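Local coordinates for hypothetical protein TTHA1785 (Thermus thermophilus, PDB 2EPG) that probably joins RNA ends that carry a 2',3'-cyclic phosphate or 3'-phosphate to 5'-hydroxyl ends, using GTP and manganese, as an RtcB-family tRNA-splicing ligase, at residues L217-A231 with K474-K486. Sequence-based numbering, arbitrary orientation.
Sequences LEVQYVDEVYDEEAA and KKVARLRPLIVVK
Strands 217-225 and 474-486 pair antiparallel from Leu217 with Val485 to Val225 with Ala477, and a classic bulge at Leu482 and Ile483 turns the corner, both of their amides donating to Val219 O (2.8 Å from Leu482 N). The side chains illustrate how charge and aromatic packing can accompany such a pairing. Arg478 grips Asp223 side-on: NE gives a bond to the syn lone pair of OD2 (3.0 Å) and NH1 one to OD1, while Glu224 OE1 lies over a face of the guanidinium, a long, purely electrostatic contact. Tyr226 OH donates to the anti lone pair of Glu224 OE1 at 2.8 Å. A bend at chi3 (64°) brings the end of Lys475 across the Tyr226 ring, CE 3.5 Å from its centroid and NZ 3.9 Å in a cation-pi contact. A leucine in place of Tyr226 would probably leave Lys475 without its aromatic seat and Glu224 OE1 freer to swing off Arg478. Farther along, Arg480 CB packs over one face of the Tyr221 ring as Leu482 CG meets the ring edge in its plane, 3.6 Å from Tyr221 CD1. Beyond the strand, Asp227 caps helix 228-234 through Ala230 N, and a water ties its OD2 to Lys474 NZ and Glu229 OE1. Among the buried polar groups, Gln220 NE2 donates to Glu218 OE2 (2.9 Å), while Gln220 OE1 is hydrogen-bonded to Thr242 OG1. Glu218 and Leu217, with Lys486 at the other strand's end, belong to the predicted GMP site, consistent with this bulged antiparallel pair lining part of the nucleotide pocket of the RtcB ligases.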
ATOM      1  N   LEU A 217     -13.002   4.357   4.440  1.00 34.11           N
ATOM      2  CA  LEU A 217     -12.974   5.412   3.468  1.00 34.04           C
ATOM      3  C   LEU A 217     -13.220   6.658   4.303  1.00 33.79           C
ATOM      4  O   LEU A 217     -14.028   6.626   5.221  1.00 34.90           O
ATOM      5  CB  LEU A 217     -14.090   5.166   2.466  1.00 34.71           C
ATOM      6  CG  LEU A 217     -14.720   6.244   1.598  1.00 37.39           C
ATOM      7  CD1 LEU A 217     -15.511   5.569   0.485  1.00 38.12           C
ATOM      8  CD2 LEU A 217     -15.627   7.133   2.439  1.00 35.56           C
ATOM      9  N   GLU A 218     -12.487   7.737   4.054  1.00 33.33           N
ATOM     10  CA  GLU A 218     -12.768   8.945   4.803  1.00 33.23           C
ATOM     11  C   GLU A 218     -12.676  10.220   3.983  1.00 33.57           C
ATOM     12  O   GLU A 218     -11.837  10.354   3.081  1.00 33.35           O
ATOM     13  CB  GLU A 218     -11.924   9.054   6.095  1.00 34.56           C
ATOM     14  CG  GLU A 218     -10.438   8.861   6.003  1.00 39.11           C
ATOM     15  CD  GLU A 218      -9.743   9.057   7.355  1.00 40.23           C
ATOM     16  OE1 GLU A 218     -10.193   8.489   8.380  1.00 41.56           O
ATOM     17  OE2 GLU A 218      -8.734   9.780   7.391  1.00 39.78           O
ATOM     18  N   VAL A 219     -13.617  11.121   4.263  1.00 31.58           N
ATOM     19  CA  VAL A 219     -13.662  12.427   3.623  1.00 31.68           C
ATOM     20  C   VAL A 219     -12.850  13.274   4.596  1.00 31.29           C
ATOM     21  O   VAL A 219     -13.111  13.254   5.802  1.00 32.15           O
ATOM     22  CB  VAL A 219     -15.086  12.984   3.550  1.00 31.18           C
ATOM     23  CG1 VAL A 219     -15.081  14.315   2.784  1.00 30.82           C
ATOM     24  CG2 VAL A 219     -16.002  11.975   2.880  1.00 30.29           C
ATOM     25  N   GLN A 220     -11.871  14.003   4.077  1.00 28.08           N
ATOM     26  CA  GLN A 220     -10.988  14.797   4.922  1.00 28.09           C
ATOM     27  C   GLN A 220     -10.745  16.160   4.282  1.00 28.58           C
ATOM     28  O   GLN A 220     -11.267  16.480   3.197  1.00 27.26           O
ATOM     29  CB  GLN A 220      -9.615  14.093   5.044  1.00 28.50           C
ATOM     30  CG  GLN A 220      -9.622  12.568   4.895  1.00 28.83           C
ATOM     31  CD  GLN A 220      -8.316  11.992   4.316  1.00 28.60           C
ATOM     32  OE1 GLN A 220      -7.960  12.247   3.154  1.00 27.60           O
ATOM     33  NE2 GLN A 220      -7.605  11.217   5.124  1.00 26.08           N
ATOM     34  N   TYR A 221      -9.949  16.971   4.964  1.00 27.67           N
ATOM     35  CA  TYR A 221      -9.572  18.254   4.409  1.00 28.03           C
ATOM     36  C   TYR A 221      -8.083  18.429   4.691  1.00 27.54           C
ATOM     37  O   TYR A 221      -7.556  17.893   5.664  1.00 27.43           O
ATOM     38  CB  TYR A 221     -10.410  19.412   4.990  1.00 25.51           C
ATOM     39  CG  TYR A 221     -10.226  19.706   6.466  1.00 28.46           C
ATOM     40  CD1 TYR A 221     -11.006  19.063   7.434  1.00 29.01           C
ATOM     41  CD2 TYR A 221      -9.290  20.649   6.891  1.00 26.76           C
ATOM     42  CE1 TYR A 221     -10.860  19.356   8.786  1.00 29.87           C
ATOM     43  CE2 TYR A 221      -9.135  20.948   8.234  1.00 30.24           C
ATOM     44  CZ  TYR A 221      -9.921  20.301   9.176  1.00 30.35           C
ATOM     45  OH  TYR A 221      -9.758  20.601  10.504  1.00 32.67           O
ATOM     46  N   VAL A 222      -7.398  19.134   3.805  1.00 27.25           N
ATOM     47  CA  VAL A 222      -5.973  19.370   3.976  1.00 27.23           C
ATOM     48  C   VAL A 222      -5.860  20.436   5.070  1.00 28.36           C
ATOM     49  O   VAL A 222      -6.394  21.529   4.905  1.00 27.85           O
ATOM     50  CB  VAL A 222      -5.360  19.899   2.660  1.00 24.39           C
ATOM     51  CG1 VAL A 222      -3.895  20.212   2.849  1.00 22.44           C
ATOM     52  CG2 VAL A 222      -5.552  18.870   1.549  1.00 27.01           C
ATOM     53  N   ASP A 223      -5.217  20.133   6.196  1.00 29.20           N
ATOM     54  CA  ASP A 223      -5.111  21.160   7.228  1.00 32.03           C
ATOM     55  C   ASP A 223      -3.715  21.777   7.333  1.00 34.30           C
ATOM     56  O   ASP A 223      -3.515  22.750   8.062  1.00 32.74           O
ATOM     57  CB  ASP A 223      -5.589  20.639   8.599  1.00 35.09           C
ATOM     58  CG  ASP A 223      -4.506  19.940   9.387  1.00 39.84           C
ATOM     59  OD1 ASP A 223      -4.679  19.786  10.616  1.00 44.23           O
ATOM     60  OD2 ASP A 223      -3.492  19.533   8.793  1.00 43.92           O
ATOM     61  N   GLU A 224      -2.756  21.229   6.587  1.00 33.39           N
ATOM     62  CA  GLU A 224      -1.411  21.767   6.614  1.00 35.00           C
ATOM     63  C   GLU A 224      -0.651  21.421   5.337  1.00 34.50           C
ATOM     64  O   GLU A 224      -0.761  20.306   4.818  1.00 33.27           O
ATOM     65  CB  GLU A 224      -0.668  21.227   7.842  1.00 40.07           C
ATOM     66  CG  GLU A 224       0.443  22.133   8.351  1.00 47.25           C
ATOM     67  CD  GLU A 224       0.632  22.034   9.861  1.00 51.42           C
ATOM     68  OE1 GLU A 224       1.171  21.007  10.334  1.00 53.40           O
ATOM     69  OE2 GLU A 224       0.226  22.987  10.571  1.00 53.29           O
ATOM     70  N   VAL A 225       0.101  22.388   4.823  1.00 32.42           N
ATOM     71  CA  VAL A 225       0.899  22.171   3.627  1.00 33.60           C
ATOM     72  C   VAL A 225       2.357  22.440   3.995  1.00 34.44           C
ATOM     73  O   VAL A 225       2.683  23.525   4.481  1.00 35.43           O
ATOM     74  CB  VAL A 225       0.465  23.104   2.480  1.00 33.64           C
ATOM     75  CG1 VAL A 225       1.470  23.026   1.343  1.00 30.83           C
ATOM     76  CG2 VAL A 225      -0.931  22.699   1.987  1.00 34.40           C
ATOM     77  N   TYR A 226       3.219  21.452   3.766  1.00 32.79           N
ATOM     78  CA  TYR A 226       4.637  21.551   4.100  1.00 34.51           C
ATOM     79  C   TYR A 226       5.559  21.877   2.937  1.00 34.94           C
ATOM     80  O   TYR A 226       6.580  22.541   3.115  1.00 36.46           O
ATOM     81  CB  TYR A 226       5.115  20.248   4.744  1.00 34.73           C
ATOM     82  CG  TYR A 226       4.270  19.808   5.902  1.00 35.19           C
ATOM     83  CD1 TYR A 226       3.417  18.708   5.786  1.00 38.07           C
ATOM     84  CD2 TYR A 226       4.291  20.506   7.105  1.00 35.69           C
ATOM     85  CE1 TYR A 226       2.605  18.319   6.835  1.00 36.91           C
ATOM     86  CE2 TYR A 226       3.483  20.125   8.164  1.00 37.34           C
ATOM     87  CZ  TYR A 226       2.641  19.033   8.023  1.00 38.55           C
ATOM     88  OH  TYR A 226       1.826  18.651   9.061  1.00 39.23           O
ATOM     89  N   ASP A 227       5.234  21.385   1.751  1.00 35.14           N
ATOM     90  CA  ASP A 227       6.067  21.664   0.593  1.00 35.07           C
ATOM     91  C   ASP A 227       5.173  22.287  -0.451  1.00 35.30           C
ATOM     92  O   ASP A 227       4.368  21.607  -1.081  1.00 34.40           O
ATOM     93  CB  ASP A 227       6.681  20.388   0.035  1.00 35.68           C
ATOM     94  CG  ASP A 227       7.851  20.668  -0.878  1.00 34.52           C
ATOM     95  OD1 ASP A 227       8.984  20.713  -0.371  1.00 37.82           O
ATOM     96  OD2 ASP A 227       7.650  20.863  -2.092  1.00 34.46           O
ATOM     97  N   GLU A 228       5.323  23.591  -0.631  1.00 37.03           N
ATOM     98  CA  GLU A 228       4.508  24.334  -1.566  1.00 37.81           C
ATOM     99  C   GLU A 228       4.677  23.853  -3.000  1.00 37.06           C
ATOM    100  O   GLU A 228       3.700  23.750  -3.742  1.00 37.53           O
ATOM    101  CB  GLU A 228       4.842  25.823  -1.456  1.00 41.93           C
ATOM    102  CG  GLU A 228       3.647  26.731  -1.673  1.00 48.38           C
ATOM    103  CD  GLU A 228       2.490  26.383  -0.744  1.00 51.44           C
ATOM    104  OE1 GLU A 228       2.633  26.588   0.486  1.00 51.77           O
ATOM    105  OE2 GLU A 228       1.448  25.890  -1.249  1.00 52.27           O
ATOM    106  N   GLU A 229       5.908  23.546  -3.392  1.00 35.55           N
ATOM    107  CA  GLU A 229       6.162  23.094  -4.756  1.00 35.18           C
ATOM    108  C   GLU A 229       5.525  21.730  -5.051  1.00 33.08           C
ATOM    109  O   GLU A 229       4.899  21.549  -6.085  1.00 32.29           O
ATOM    110  CB  GLU A 229       7.665  23.007  -5.032  1.00 36.79           C
ATOM    111  CG  GLU A 229       7.951  22.426  -6.412  1.00 41.91           C
ATOM    112  CD  GLU A 229       9.400  22.016  -6.615  1.00 46.07           C
ATOM    113  OE1 GLU A 229       9.949  21.268  -5.769  1.00 47.04           O
ATOM    114  OE2 GLU A 229       9.986  22.428  -7.637  1.00 48.17           O
ATOM    115  N   ALA A 230       5.693  20.769  -4.147  1.00 31.22           N
ATOM    116  CA  ALA A 230       5.112  19.445  -4.354  1.00 29.30           C
ATOM    117  C   ALA A 230       3.588  19.525  -4.249  1.00 28.29           C
ATOM    118  O   ALA A 230       2.876  18.872  -5.001  1.00 29.04           O
ATOM    119  CB  ALA A 230       5.669  18.455  -3.321  1.00 29.84           C
ATOM    120  N   ALA A 231       3.089  20.337  -3.328  1.00 25.77           N
ATOM    121  CA  ALA A 231       1.649  20.450  -3.156  1.00 28.35           C
ATOM    122  C   ALA A 231       1.016  20.982  -4.430  1.00 28.81           C
ATOM    123  O   ALA A 231       0.007  20.453  -4.885  1.00 29.36           O
ATOM    124  CB  ALA A 231       1.311  21.360  -1.958  1.00 28.44           C
ATOM    125  N   LYS A 474       9.710  13.052   1.603  1.00 29.63           N
ATOM    126  CA  LYS A 474       9.514  14.461   1.869  1.00 31.04           C
ATOM    127  C   LYS A 474       8.052  14.760   2.216  1.00 31.39           C
ATOM    128  O   LYS A 474       7.143  14.352   1.489  1.00 28.28           O
ATOM    129  CB  LYS A 474       9.921  15.278   0.646  1.00 33.69           C
ATOM    130  CG  LYS A 474       9.601  16.763   0.780  1.00 36.76           C
ATOM    131  CD  LYS A 474       9.842  17.513  -0.522  1.00 39.05           C
ATOM    132  CE  LYS A 474      11.312  17.630  -0.838  1.00 42.93           C
ATOM    133  NZ  LYS A 474      11.534  18.464  -2.058  1.00 45.91           N
ATOM    134  N   LYS A 475       7.835  15.462   3.328  1.00 29.10           N
ATOM    135  CA  LYS A 475       6.485  15.830   3.745  1.00 29.36           C
ATOM    136  C   LYS A 475       5.873  16.831   2.798  1.00 28.20           C
ATOM    137  O   LYS A 475       6.502  17.821   2.443  1.00 26.64           O
ATOM    138  CB  LYS A 475       6.488  16.434   5.144  1.00 29.84           C
ATOM    139  CG  LYS A 475       6.715  15.413   6.228  1.00 32.67           C
ATOM    140  CD  LYS A 475       6.824  16.061   7.595  1.00 34.35           C
ATOM    141  CE  LYS A 475       5.543  16.744   7.999  1.00 32.24           C
ATOM    142  NZ  LYS A 475       5.695  17.369   9.363  1.00 34.27           N
ATOM    143  N   VAL A 476       4.637  16.569   2.387  1.00 26.90           N
ATOM    144  CA  VAL A 476       3.947  17.471   1.487  1.00 25.24           C
ATOM    145  C   VAL A 476       2.720  18.062   2.153  1.00 26.06           C
ATOM    146  O   VAL A 476       2.537  19.276   2.145  1.00 24.97           O
ATOM    147  CB  VAL A 476       3.528  16.761   0.192  1.00 25.24           C
ATOM    148  CG1 VAL A 476       2.790  17.747  -0.714  1.00 21.24           C
ATOM    149  CG2 VAL A 476       4.767  16.176  -0.493  1.00 20.71           C
ATOM    150  N   ALA A 477       1.873  17.216   2.732  1.00 27.33           N
ATOM    151  CA  ALA A 477       0.676  17.731   3.398  1.00 27.80           C
ATOM    152  C   ALA A 477       0.128  16.795   4.446  1.00 27.39           C
ATOM    153  O   ALA A 477       0.520  15.630   4.523  1.00 25.39           O
ATOM    154  CB  ALA A 477      -0.419  18.049   2.359  1.00 26.03           C
ATOM    155  N   ARG A 478      -0.775  17.328   5.268  1.00 28.06           N
ATOM    156  CA  ARG A 478      -1.427  16.556   6.310  1.00 28.71           C
ATOM    157  C   ARG A 478      -2.915  16.697   6.090  1.00 29.23           C
ATOM    158  O   ARG A 478      -3.393  17.774   5.735  1.00 29.87           O
ATOM    159  CB  ARG A 478      -1.064  17.051   7.714  1.00 27.49           C
ATOM    160  CG  ARG A 478      -1.661  16.163   8.794  1.00 28.28           C
ATOM    161  CD  ARG A 478      -1.196  16.562  10.188  1.00 33.90           C
ATOM    162  NE  ARG A 478      -1.760  17.837  10.614  1.00 36.70           N
ATOM    163  CZ  ARG A 478      -1.307  18.536  11.646  1.00 39.60           C
ATOM    164  NH1 ARG A 478      -1.874  19.687  11.976  1.00 40.02           N
ATOM    165  NH2 ARG A 478      -0.269  18.089  12.337  1.00 40.99           N
ATOM    166  N   LEU A 479      -3.630  15.599   6.320  1.00 28.00           N
ATOM    167  CA  LEU A 479      -5.065  15.506   6.114  1.00 29.72           C
ATOM    168  C   LEU A 479      -5.798  15.160   7.417  1.00 31.30           C
ATOM    169  O   LEU A 479      -5.406  14.234   8.128  1.00 29.91           O
ATOM    170  CB  LEU A 479      -5.352  14.403   5.081  1.00 28.44           C
ATOM    171  CG  LEU A 479      -5.052  14.536   3.578  1.00 30.70           C
ATOM    172  CD1 LEU A 479      -4.165  15.709   3.276  1.00 28.65           C
ATOM    173  CD2 LEU A 479      -4.466  13.218   3.071  1.00 28.60           C
ATOM    174  N   ARG A 480      -6.870  15.890   7.710  1.00 31.23           N
ATOM    175  CA  ARG A 480      -7.661  15.637   8.909  1.00 32.35           C
ATOM    176  C   ARG A 480      -9.026  15.077   8.484  1.00 31.36           C
ATOM    177  O   ARG A 480      -9.678  15.609   7.586  1.00 32.42           O
ATOM    178  CB  ARG A 480      -7.815  16.938   9.702  1.00 36.02           C
ATOM    179  CG  ARG A 480      -8.477  16.753  11.053  1.00 39.77           C
ATOM    180  CD  ARG A 480      -8.215  17.929  11.985  1.00 40.93           C
ATOM    181  NE  ARG A 480      -8.725  17.627  13.317  1.00 43.82           N
ATOM    182  CZ  ARG A 480     -10.017  17.534  13.612  1.00 47.52           C
ATOM    183  NH1 ARG A 480     -10.397  17.240  14.850  1.00 50.12           N
ATOM    184  NH2 ARG A 480     -10.936  17.761  12.675  1.00 49.60           N
ATOM    185  N   PRO A 481      -9.471  13.984   9.116  1.00 32.57           N
ATOM    186  CA  PRO A 481     -10.762  13.368   8.780  1.00 33.60           C
ATOM    187  C   PRO A 481     -11.993  14.116   9.280  1.00 34.94           C
ATOM    188  O   PRO A 481     -11.959  14.742  10.337  1.00 34.60           O
ATOM    189  CB  PRO A 481     -10.654  11.983   9.407  1.00 33.42           C
ATOM    190  CG  PRO A 481      -9.851  12.251  10.639  1.00 34.51           C
ATOM    191  CD  PRO A 481      -8.775  13.209  10.163  1.00 34.27           C
ATOM    192  N   LEU A 482     -13.069  14.041   8.498  1.00 34.52           N
ATOM    193  CA  LEU A 482     -14.343  14.671   8.830  1.00 36.38           C
ATOM    194  C   LEU A 482     -15.416  13.597   8.917  1.00 36.12           C
ATOM    195  O   LEU A 482     -16.281  13.643   9.788  1.00 36.14           O
ATOM    196  CB  LEU A 482     -14.758  15.668   7.748  1.00 37.40           C
ATOM    197  CG  LEU A 482     -13.989  16.980   7.644  1.00 39.55           C
ATOM    198  CD1 LEU A 482     -14.219  17.586   6.273  1.00 40.96           C
ATOM    199  CD2 LEU A 482     -14.435  17.922   8.744  1.00 39.47           C
ATOM    200  N   ILE A 483     -15.355  12.647   7.982  1.00 34.63           N
ATOM    201  CA  ILE A 483     -16.307  11.545   7.906  1.00 35.62           C
ATOM    202  C   ILE A 483     -15.573  10.226   7.744  1.00 35.88           C
ATOM    203  O   ILE A 483     -14.695  10.101   6.889  1.00 36.48           O
ATOM    204  CB  ILE A 483     -17.247  11.659   6.690  1.00 34.02           C
ATOM    205  CG1 ILE A 483     -18.054  12.952   6.747  1.00 33.90           C
ATOM    206  CG2 ILE A 483     -18.180  10.452   6.656  1.00 33.06           C
ATOM    207  CD1 ILE A 483     -18.866  13.192   5.478  1.00 31.38           C
ATOM    208  N   VAL A 484     -15.954   9.236   8.544  1.00 35.42           N
ATOM    209  CA  VAL A 484     -15.334   7.924   8.470  1.00 36.64           C
ATOM    210  C   VAL A 484     -16.402   6.875   8.173  1.00 38.12           C
ATOM    211  O   VAL A 484     -17.390   6.763   8.903  1.00 37.12           O
ATOM    212  CB  VAL A 484     -14.609   7.561   9.796  1.00 35.95           C
ATOM    213  CG1 VAL A 484     -14.155   6.113   9.751  1.00 37.31           C
ATOM    214  CG2 VAL A 484     -13.388   8.471  10.009  1.00 34.38           C
ATOM    215  N   VAL A 485     -16.209   6.134   7.086  1.00 38.71           N
ATOM    216  CA  VAL A 485     -17.124   5.070   6.678  1.00 40.51           C
ATOM    217  C   VAL A 485     -16.343   3.755   6.781  1.00 43.98           C
ATOM    218  O   VAL A 485     -15.340   3.566   6.078  1.00 43.58           O
ATOM    219  CB  VAL A 485     -17.606   5.261   5.216  1.00 40.04           C
ATOM    220  CG1 VAL A 485     -18.497   4.097   4.799  1.00 38.90           C
ATOM    221  CG2 VAL A 485     -18.362   6.577   5.083  1.00 38.11           C
ATOM    222  N   LYS A 486     -16.797   2.861   7.664  1.00 45.23           N
ATOM    223  CA  LYS A 486     -16.140   1.571   7.886  1.00 48.14           C
ATOM    224  C   LYS A 486     -16.873   0.435   7.176  1.00 49.78           C
ATOM    225  O   LYS A 486     -18.093   0.485   6.990  1.00 48.87           O
ATOM    226  CB  LYS A 486     -16.089   1.254   9.378  1.00 48.63           C
ATOM    227  CG  LYS A 486     -16.035   2.482  10.250  1.00 52.78           C
ATOM    228  CD  LYS A 486     -16.269   2.168  11.724  1.00 55.63           C
ATOM    229  CE  LYS A 486     -15.185   1.283  12.328  1.00 57.04           C
ATOM    230  NZ  LYS A 486     -15.398   1.127  13.809  1.00 58.98           N
TER
HETATM  231  O   HOH W   1       9.425  19.564  -3.609  1.00 33.22           O